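Local coordinates for ricin B-related lectin (Polyporus squamosus, PDB 5MUA), which binds galactose and calcium, and is probably a chimerolectin that joins a beta-trefoil lectin to a calcium-dependent papain-like protease, at residues Ser69-Ala74 against Thr82-Tyr87; His76-Gly81 against Lys111-Phe116. One frame throughout, in Å; residues are numbered along the deposited sequence.

Contact 1. Residues Ser69-Ala74 against Thr82-Tyr87; sequences SYMDLA and TAIIGY. With GAL (beta-D-galactopyranose), chain J.
D72 OD2 takes two hydrogen bonds and lies against Y87. Galactose O3 donates to D72 OD2 at 2.6 Å, and Q95 NE2 gives the second bond. Y87 CB is in contact with D72 OD2 at 3.4 Å. D72 and Y87 share one face of the antiparallel hairpin of strands 70-73 and 82-87, in the ricin-type beta-trefoil lectin. The second carboxylate oxygen, D72 OD1, accepts the O4 hydroxyl of galactose in a very short bond of 2.5 Å. CG of D72 stands anti to the backbone N (chi1 169°), which sets the carboxylate alongside Y87. The two groups point the same way, with their planes 45° apart. The carboxylate thus fixes O3 and O4 while the tyrosine supplies a flat platform. One face of the Y87 ring carries the sugar, with galactose C4 3.6 Å above the ring plane and over its centre. I85 extends the pocket: its CD1 is 3.6 Å from D72 OD1 and 3.7 Å from galactose C6. Behind the site the backbones pair through Y70 with Y87 and D72 with I85. A74 N adds a bond to A83 O at 3.0 Å. M71, L73 and I84 lie on the other face, where W97 covers L73 and I84. There the L73 side chain crosses T82 at about a right angle, with L73 CD1 3.7 Å from T82 CG2.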
loop_
_atom_site.group_PDB
_atom_site.type_symbol
_atom_site.label_atom_id
_atom_site.label_comp_id
_atom_site.label_asym_id
_atom_site.label_seq_id
_atom_site.Cartn_x
_atom_site.Cartn_y
_atom_site.Cartn_z
ATOM N N SER B 69 11.695 22.419 -10.338
ATOM C CA SER B 69 12.089 23.721 -10.904
ATOM C C SER B 69 11.167 24.029 -12.126
ATOM O O SER B 69 10.720 23.148 -12.864
ATOM C CB SER B 69 13.529 23.614 -11.475
ATOM O OG SER B 69 14.454 23.220 -10.534
ATOM N N TYR B 70 10.943 25.305 -12.336
ATOM C CA TYR B 70 10.184 25.821 -13.467
ATOM C C TYR B 70 11.114 26.295 -14.584
ATOM O O TYR B 70 12.076 27.021 -14.345
ATOM C CB TYR B 70 9.292 26.986 -13.013
ATOM C CG TYR B 70 8.124 26.484 -12.164
ATOM C CD1 TYR B 70 8.301 26.093 -10.833
ATOM C CD2 TYR B 70 6.846 26.332 -12.717
ATOM C CE1 TYR B 70 7.268 25.582 -10.088
ATOM C CE2 TYR B 70 5.777 25.916 -11.949
ATOM C CZ TYR B 70 5.998 25.521 -10.641
ATOM O OH TYR B 70 4.973 25.003 -9.946
ATOM N N MET B 71 10.761 25.946 -15.803
ATOM C CA MET B 71 11.469 26.451 -17.020
ATOM C C MET B 71 11.320 27.977 -17.019
ATOM O O MET B 71 10.205 28.522 -16.903
ATOM C CB MET B 71 10.884 25.887 -18.249
ATOM C CG MET B 71 11.665 26.236 -19.502
ATOM S SD MET B 71 10.822 25.529 -21.003
ATOM C CE MET B 71 11.422 23.839 -21.074
ATOM N N ASP B 72 12.450 28.663 -17.100
ATOM C CA ASP B 72 12.501 30.088 -16.786
ATOM C C ASP B 72 13.487 30.743 -17.789
ATOM O O ASP B 72 14.569 30.209 -18.072
ATOM C CB ASP B 72 12.950 30.191 -15.302
ATOM C CG ASP B 72 13.332 31.647 -14.827
ATOM O OD1 ASP B 72 14.254 32.273 -15.435
ATOM O OD2 ASP B 72 12.804 32.026 -13.753
ATOM N N LEU B 73 13.082 31.890 -18.334
ATOM C CA LEU B 73 13.940 32.629 -19.259
ATOM C C LEU B 73 14.789 33.595 -18.381
ATOM O O LEU B 73 14.241 34.534 -17.754
ATOM C CB LEU B 73 13.101 33.389 -20.276
ATOM C CG LEU B 73 13.916 34.157 -21.311
ATOM C CD1 LEU B 73 14.799 33.250 -22.188
ATOM C CD2 LEU B 73 12.935 34.833 -22.225
ATOM N N ALA B 74 16.070 33.291 -18.263
ATOM C CA ALA B 74 16.962 33.905 -17.286
ATOM C C ALA B 74 16.934 35.398 -17.336
ATOM O O ALA B 74 17.069 36.038 -18.411
ATOM C CB ALA B 74 18.428 33.399 -17.472
ATOM N N THR B 82 19.830 34.207 -24.550
ATOM C CA THR B 82 19.568 34.163 -23.128
ATOM C C THR B 82 19.282 32.734 -22.651
ATOM O O THR B 82 18.514 32.029 -23.276
ATOM C CB THR B 82 18.326 35.003 -22.820
ATOM O OG1 THR B 82 18.591 36.375 -23.200
ATOM C CG2 THR B 82 17.965 34.953 -21.347
ATOM N N ALA B 83 19.901 32.353 -21.541
ATOM C CA ALA B 83 19.817 30.966 -21.040
ATOM C C ALA B 83 18.388 30.678 -20.640
ATOM O O ALA B 83 17.704 31.540 -20.040
ATOM C CB ALA B 83 20.703 30.777 -19.810
ATOM N N ILE B 84 18.011 29.433 -20.869
ATOM C CA ILE B 84 16.750 28.867 -20.375
ATOM C C ILE B 84 17.186 27.956 -19.203
ATOM O O ILE B 84 17.987 27.067 -19.403
ATOM C CB ILE B 84 15.996 28.004 -21.415
ATOM C CG1 ILE B 84 15.664 28.769 -22.701
ATOM C CG2 ILE B 84 14.733 27.397 -20.784
ATOM C CD1 ILE B 84 14.705 29.915 -22.529
ATOM N N ILE B 85 16.635 28.186 -18.015
ATOM C CA ILE B 85 17.076 27.544 -16.786
ATOM C C ILE B 85 15.867 26.940 -16.083
ATOM O O ILE B 85 14.708 27.195 -16.459
ATOM C CB ILE B 85 17.788 28.580 -15.872
ATOM C CG1 ILE B 85 16.843 29.705 -15.425
ATOM C CG2 ILE B 85 19.017 29.152 -16.585
ATOM C CD1 ILE B 85 17.415 30.748 -14.475
ATOM N N GLY B 86 16.143 26.210 -15.001
ATOM C CA GLY B 86 15.139 25.799 -14.058
ATOM C C GLY B 86 15.233 26.667 -12.805
ATOM O O GLY B 86 16.321 26.888 -12.305
ATOM N N TYR B 87 14.136 27.264 -12.374
ATOM C CA TYR B 87 14.174 28.216 -11.258
ATOM C C TYR B 87 12.968 27.904 -10.344
ATOM O O TYR B 87 11.952 27.364 -10.794
ATOM C CB TYR B 87 14.087 29.622 -11.799
ATOM C CG TYR B 87 14.664 30.701 -10.935
ATOM C CD1 TYR B 87 16.057 30.891 -10.822
ATOM C CD2 TYR B 87 13.846 31.560 -10.244
ATOM C CE1 TYR B 87 16.592 31.867 -10.013
ATOM C CE2 TYR B 87 14.387 32.541 -9.428
ATOM C CZ TYR B 87 15.768 32.697 -9.359
ATOM O OH TYR B 87 16.290 33.703 -8.591
HETATM C C1 GAL J . 15.839 36.866 -12.174
HETATM C C2 GAL J . 14.463 36.317 -12.546
HETATM C C3 GAL J . 14.292 34.834 -12.288
HETATM C C4 GAL J . 15.490 34.085 -12.891
HETATM C C5 GAL J . 16.826 34.724 -12.425
HETATM C C6 GAL J . 18.052 34.130 -13.084
HETATM O O1 GAL J . 15.886 38.154 -12.715
HETATM O O2 GAL J . 13.478 37.022 -11.770
HETATM O O3 GAL J . 13.004 34.454 -12.840
HETATM O O4 GAL J . 15.345 34.188 -14.332
HETATM O O5 GAL J . 16.865 36.125 -12.747
HETATM O O6 GAL J . 19.201 34.706 -12.486
#

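Contact 2. Residues His76-Gly81 against Lys111-Phe116; sequences HAATDG and KETGTF. With GAL (beta-D-galactopyranose), chain J.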
loop_
_atom_site.group_PDB
_atom_site.type_symbol
_atom_site.label_atom_id
_atom_site.label_comp_id
_atom_site.label_asym_id
_atom_site.label_seq_id
_atom_site.Cartn_x
_atom_site.Cartn_y
_atom_site.Cartn_z
ATOM N N HIS B 76 14.576 37.504 -17.321
ATOM C CA HIS B 76 13.488 38.036 -18.111
ATOM C C HIS B 76 13.996 38.635 -19.447
ATOM O O HIS B 76 13.298 39.454 -20.029
ATOM C CB HIS B 76 12.689 39.139 -17.361
ATOM C CG HIS B 76 12.350 38.792 -15.948
ATOM N ND1 HIS B 76 11.066 38.495 -15.562
ATOM C CD2 HIS B 76 13.100 38.792 -14.828
ATOM C CE1 HIS B 76 11.063 38.234 -14.266
ATOM N NE2 HIS B 76 12.295 38.371 -13.814
ATOM N N ALA B 77 15.203 38.265 -19.876
ATOM C CA ALA B 77 15.841 38.975 -21.001
ATOM C C ALA B 77 15.332 38.449 -22.385
ATOM O O ALA B 77 15.246 37.211 -22.679
ATOM C CB ALA B 77 17.355 38.862 -20.886
ATOM N N ALA B 78 15.019 39.421 -23.228
ATOM C CA ALA B 78 14.546 39.172 -24.584
ATOM C C ALA B 78 15.721 38.983 -25.538
ATOM O O ALA B 78 15.549 38.590 -26.697
ATOM C CB ALA B 78 13.686 40.367 -25.054
ATOM N N THR B 79 16.904 39.272 -25.052
ATOM C CA THR B 79 18.087 39.207 -25.886
ATOM C C THR B 79 18.317 37.818 -26.424
ATOM O O THR B 79 18.089 36.809 -25.744
ATOM C CB THR B 79 19.329 39.821 -25.208
ATOM O OG1 THR B 79 20.351 40.153 -26.153
ATOM C CG2 THR B 79 19.875 38.977 -24.129
ATOM N N ASP B 80 18.754 37.764 -27.686
ATOM C CA ASP B 80 19.054 36.465 -28.276
ATOM C C ASP B 80 20.156 35.754 -27.501
ATOM O O ASP B 80 21.191 36.341 -27.143
ATOM C CB ASP B 80 19.482 36.650 -29.728
ATOM C CG ASP B 80 18.366 37.061 -30.595
ATOM O OD1 ASP B 80 17.189 36.861 -30.308
ATOM O OD2 ASP B 80 18.692 37.656 -31.670
ATOM N N GLY B 81 19.936 34.452 -27.264
ATOM C CA GLY B 81 20.917 33.581 -26.629
ATOM C C GLY B 81 20.858 33.573 -25.113
ATOM O O GLY B 81 21.768 33.012 -24.495
ATOM N N LYS B 111 6.039 34.352 -22.482
ATOM C CA LYS B 111 4.960 35.364 -22.410
ATOM C C LYS B 111 5.625 36.708 -22.177
ATOM O O LYS B 111 5.154 37.719 -22.691
ATOM C CB LYS B 111 4.021 35.094 -21.227
ATOM C CG LYS B 111 2.876 36.110 -21.141
ATOM C CD LYS B 111 2.128 35.980 -19.871
ATOM C CE LYS B 111 1.050 37.077 -19.643
ATOM N NZ LYS B 111 0.631 36.840 -18.221
ATOM N N GLU B 112 6.704 36.741 -21.419
ATOM C CA GLU B 112 7.318 38.025 -21.105
ATOM C C GLU B 112 7.921 38.681 -22.327
ATOM O O GLU B 112 7.629 39.857 -22.593
ATOM C CB GLU B 112 8.369 37.872 -20.053
ATOM C CG GLU B 112 9.470 38.886 -19.764
ATOM C CD GLU B 112 8.997 39.984 -18.882
ATOM O OE1 GLU B 112 9.686 41.006 -18.842
ATOM O OE2 GLU B 112 7.971 39.776 -18.212
ATOM N N THR B 113 8.698 37.912 -23.089
ATOM C CA THR B 113 9.535 38.488 -24.138
ATOM C C THR B 113 9.090 38.315 -25.543
ATOM O O THR B 113 9.545 39.051 -26.398
ATOM C CB THR B 113 10.949 37.944 -24.035
ATOM O OG1 THR B 113 10.933 36.551 -24.324
ATOM C CG2 THR B 113 11.556 38.208 -22.690
ATOM N N GLY B 114 8.181 37.384 -25.830
ATOM C CA GLY B 114 7.928 36.993 -27.195
ATOM C C GLY B 114 9.063 36.247 -27.844
ATOM O O GLY B 114 8.984 36.003 -29.055
ATOM N N THR B 115 10.148 35.920 -27.119
ATOM C CA THR B 115 11.213 35.085 -27.706
ATOM C C THR B 115 10.940 33.621 -27.467
ATOM O O THR B 115 10.121 33.239 -26.606
ATOM C CB THR B 115 12.606 35.466 -27.209
ATOM O OG1 THR B 115 12.692 35.299 -25.805
ATOM C CG2 THR B 115 12.914 36.946 -27.526
ATOM N N PHE B 116 11.579 32.788 -28.267
ATOM C CA PHE B 116 11.219 31.365 -28.361
ATOM C C PHE B 116 12.292 30.468 -27.807
ATOM O O PHE B 116 13.492 30.735 -27.942
ATOM C CB PHE B 116 10.965 30.977 -29.820
ATOM C CG PHE B 116 9.799 31.684 -30.426
ATOM C CD1 PHE B 116 8.546 31.205 -30.290
ATOM C CD2 PHE B 116 9.981 32.874 -31.130
ATOM C CE1 PHE B 116 7.442 31.864 -30.846
ATOM C CE2 PHE B 116 8.877 33.550 -31.679
ATOM C CZ PHE B 116 7.620 33.022 -31.567
HETATM C C1 GAL J . 15.839 36.866 -12.174
HETATM C C2 GAL J . 14.463 36.317 -12.546
HETATM C C3 GAL J . 14.292 34.834 -12.288
HETATM C C4 GAL J . 15.490 34.085 -12.891
HETATM C C5 GAL J . 16.826 34.724 -12.425
HETATM C C6 GAL J . 18.052 34.130 -13.084
HETATM O O1 GAL J . 15.886 38.154 -12.715
HETATM O O2 GAL J . 13.478 37.022 -11.770
HETATM O O3 GAL J . 13.004 34.454 -12.840
HETATM O O4 GAL J . 15.345 34.188 -14.332
HETATM O O5 GAL J . 16.865 36.125 -12.747
HETATM O O6 GAL J . 19.201 34.706 -12.486
HETATM O O HOH W 1 11.907 41.618 -19.889
HETATM O O HOH W 2 8.521 38.112 -15.986
HETATM O O HOH W 3 15.414 35.666 -24.955
#
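The H76 ring works through its edge, where water 2, galactose O2 and the carboxylate carbon of E112 all lie near its plane. The E112 carboxylate is turned 70° from the ring, and the two side chains cross obliquely. This is a meeting of two surface loops of the beta-trefoil lectin: the turn of the hairpin 70-73/82-87 and the loop leading into strand 116-120. H76 NE2 and galactose O2 are hydrogen-bonded at 2.7 Å, and either could be the donor. On the other ring nitrogen, H76 ND1 bonds to water 2 at 2.6 Å. Water 2 donates to E112 OE2 at 2.8 Å, consistent with a second-shell role for E112 in holding the ring. Water 1 makes a second bridge, donating to H76 O at 2.6 Å and to E112 OE1 at 2.5 Å. Both bridges apply to the one E112 conformer described, of two deposited.

No direct hydrogen bond joins the two segments; the remaining contact is mostly made by threonine methyls and by water. T113 CG2 packs against H76 O at 3.4 Å and also meets A78 CA. With chi1 at 61°, the T115 hydroxyl lies between the backbone N and carbonyl carbon, and the methyl T115 CG2 is left to face A78 O at 3.2 Å. That hydroxyl donates to water 3, which in turn donates to A77 O and T79 O. T115 OG1 also accepts from T113 OG1 at 2.6 Å.

In the fold
Along the chain the segments interleave: 69-74, 76-81, 82-87, then 111-116. Contact 1 pairs the two hairpin strands, and the first segment of contact 2 belongs to the turn between them. Segment 111-116 runs into strand 116-120, at the far side of the four-stranded antiparallel sheet from strand 70-73. The contact centres are 11 Å apart. The contacts touch where L73 CD2 packs on T113 OG1 at 3.4 Å. Strands and turn of one hairpin thus form much of the galactose pocket of the trefoil, and segment 111-116 packs on the turn from outside through E112 and T113. G75, between segments 69-74 and 76-81, and N94 also hydrogen-bond the sugar.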